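Side-chain contact in natterin-like protein (Lethenteron camtschaticum, PDB 6IUL), which probably acts as a cytotoxic, pore-forming immune protein of the lamprey, pairing a jacalin-like lectin region with an aerolysin-like pore-forming region: residues P219-V224 and F228-G233. Sequence-based numbering, arbitrary orientation.
Sequences PEVMEV and FSFTVG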
loop_
_atom_site.group_PDB
_atom_site.type_symbol
_atom_site.label_atom_id
_atom_site.label_comp_id
_atom_site.label_asym_id
_atom_site.label_seq_id
_atom_site.Cartn_x
_atom_site.Cartn_y
_atom_site.Cartn_z
ATOM N N PRO A 219 7.911 13.544 7.904
ATOM C CA PRO A 219 9.285 13.994 8.113
ATOM C C PRO A 219 10.074 14.014 6.799
ATOM O O PRO A 219 10.056 13.045 6.021
ATOM C CB PRO A 219 9.865 12.958 9.081
ATOM C CG PRO A 219 8.668 12.445 9.799
ATOM C CD PRO A 219 7.565 12.427 8.788
ATOM N N GLU A 220 10.743 15.135 6.566
ATOM C CA GLU A 220 11.475 15.360 5.327
ATOM C C GLU A 220 12.828 15.943 5.699
ATOM O O GLU A 220 13.052 16.434 6.813
ATOM C CB GLU A 220 10.708 16.343 4.406
ATOM C CG GLU A 220 9.413 15.801 3.820
ATOM C CD GLU A 220 8.593 16.846 3.072
ATOM O OE1 GLU A 220 8.991 18.044 3.044
ATOM O OE2 GLU A 220 7.537 16.456 2.520
ATOM N N VAL A 221 13.708 15.965 4.713
ATOM C CA VAL A 221 15.004 16.571 4.852
ATOM C C VAL A 221 14.990 17.955 4.204
ATOM O O VAL A 221 14.318 18.173 3.221
ATOM C CB VAL A 221 16.051 15.651 4.233
ATOM C CG1 VAL A 221 17.302 16.408 3.839
ATOM C CG2 VAL A 221 16.383 14.524 5.200
ATOM N N MET A 222 15.730 18.888 4.788
ATOM C CA MET A 222 15.733 20.283 4.367
ATOM C C MET A 222 17.173 20.800 4.276
ATOM O O MET A 222 17.998 20.570 5.172
ATOM C CB MET A 222 14.945 21.096 5.401
ATOM C CG MET A 222 15.015 22.605 5.274
ATOM S SD MET A 222 14.188 23.374 6.686
ATOM C CE MET A 222 12.565 23.656 5.964
ATOM N N GLU A 223 17.436 21.561 3.220
ATOM C CA GLU A 223 18.763 22.146 2.944
ATOM C C GLU A 223 18.988 23.357 3.850
ATOM O O GLU A 223 18.272 24.345 3.774
ATOM C CB GLU A 223 18.934 22.555 1.463
ATOM C CG GLU A 223 18.008 21.841 0.463
ATOM C CD GLU A 223 16.612 22.472 0.385
ATOM O OE1 GLU A 223 16.568 23.695 0.165
ATOM O OE2 GLU A 223 15.577 21.773 0.587
ATOM N N VAL A 224 19.945 23.217 4.750
ATOM C CA VAL A 224 20.537 24.343 5.448
ATOM C C VAL A 224 21.945 24.422 4.859
ATOM O O VAL A 224 22.302 23.582 4.047
ATOM C CB VAL A 224 20.527 24.144 6.987
ATOM C CG1 VAL A 224 19.092 24.132 7.491
ATOM C CG2 VAL A 224 21.282 22.881 7.414
ATOM N N PHE A 228 22.307 19.311 6.350
ATOM C CA PHE A 228 20.885 19.056 6.248
ATOM C C PHE A 228 20.273 19.038 7.651
ATOM O O PHE A 228 20.943 18.746 8.641
ATOM C CB PHE A 228 20.644 17.738 5.533
ATOM C CG PHE A 228 20.982 17.755 4.063
ATOM C CD1 PHE A 228 20.096 18.285 3.139
ATOM C CD2 PHE A 228 22.157 17.174 3.594
ATOM C CE1 PHE A 228 20.369 18.240 1.773
ATOM C CE2 PHE A 228 22.450 17.156 2.226
ATOM C CZ PHE A 228 21.556 17.682 1.315
ATOM N N SER A 229 18.999 19.393 7.717
ATOM C CA SER A 229 18.218 19.224 8.922
ATOM C C SER A 229 16.862 18.589 8.619
ATOM O O SER A 229 16.339 18.677 7.520
ATOM C CB SER A 229 18.013 20.553 9.615
ATOM O OG SER A 229 17.223 21.386 8.794
ATOM N N PHE A 230 16.282 17.951 9.627
ATOM C CA PHE A 230 14.901 17.457 9.535
ATOM C C PHE A 230 13.846 18.573 9.682
ATOM O O PHE A 230 14.041 19.519 10.439
ATOM C CB PHE A 230 14.675 16.375 10.593
ATOM C CG PHE A 230 15.366 15.072 10.301
ATOM C CD1 PHE A 230 15.141 14.412 9.116
ATOM C CD2 PHE A 230 16.178 14.466 11.240
ATOM C CE1 PHE A 230 15.733 13.193 8.854
ATOM C CE2 PHE A 230 16.802 13.260 10.975
ATOM C CZ PHE A 230 16.567 12.607 9.783
ATOM N N THR A 231 12.752 18.475 8.927
ATOM C CA THR A 231 11.506 19.220 9.210
ATOM C C THR A 231 10.307 18.311 8.944
ATOM O O THR A 231 10.485 17.175 8.480
ATOM C CB THR A 231 11.315 20.451 8.340
ATOM O OG1 THR A 231 11.806 20.157 7.025
ATOM C CG2 THR A 231 12.028 21.639 8.952
ATOM N N VAL A 232 9.095 18.791 9.238
ATOM C CA VAL A 232 7.901 18.024 8.921
ATOM C C VAL A 232 7.146 18.749 7.834
ATOM O O VAL A 232 6.792 19.914 7.983
ATOM C CB VAL A 232 6.947 17.740 10.136
ATOM C CG1 VAL A 232 7.659 16.924 11.199
ATOM C CG2 VAL A 232 6.348 19.023 10.709
ATOM N N GLY A 233 6.861 18.022 6.760
ATOM C CA GLY A 233 6.104 18.574 5.647
ATOM C C GLY A 233 4.692 18.996 6.003
ATOM O O GLY A 233 4.225 18.869 7.145
#
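The carbonyl oxygen of Glu-220 takes one true hydrogen bond from the facing strand, 3.0 Å from Thr-231 N and nearly straight at the hydrogen, supplemented by a weaker CA-H...O contact from Phe-230 CA. The edge of the Phe-230 ring also lies beside this oxygen, with Glu-220 O in the ring plane 3.7 Å from Phe-230 CD1. Glu-220 N closes the pair on Thr-231 O at 2.8 Å. One step along, Met-222 and Ser-229 form the second hydrogen-bonded pair; there the bond from Met-222 N to Ser-229 O is as short, 2.8 Å, but bent to 140° at the hydrogen, whereas the return bond from Ser-229 N to Met-222 O is straight. Together these pairs make an antiparallel beta hairpin, strands 212-223 and 228-238, in the part of the chain related to the epsilon-toxin/MTX2 family of aerolysin-like pore formers.

On one face of the hairpin Val-221 sets a methyl against each of two phenylalanines. Val-221 CG1, turned anti to the backbone N (chi1 157°), presses on Phe-228 CD1 at 3.4 Å, a tight fit, while Val-221 CG2 rests 3.9 Å from Phe-230 CE1; both rings are met obliquely. Strands 166-178, 260-285 and 290-313 pack on this trio: Ala-271 and Thr-303 touch Val-221, Ile-273 touches Phe-230, and Val-166 reaches both Val-221 and Phe-228.

The other face carries Met-222 and Thr-231, whose side chains cross at about a right angle. The extended methionine chain carries Met-222 SD to 3.6 Å from Thr-231 CG2, and the bend at chi3 (-96°) brings CE to the same methyl and near Thr-231 OG1. Nearer the turn, Val-224 CG1 comes within 3.6 Å of Ser-229 OG.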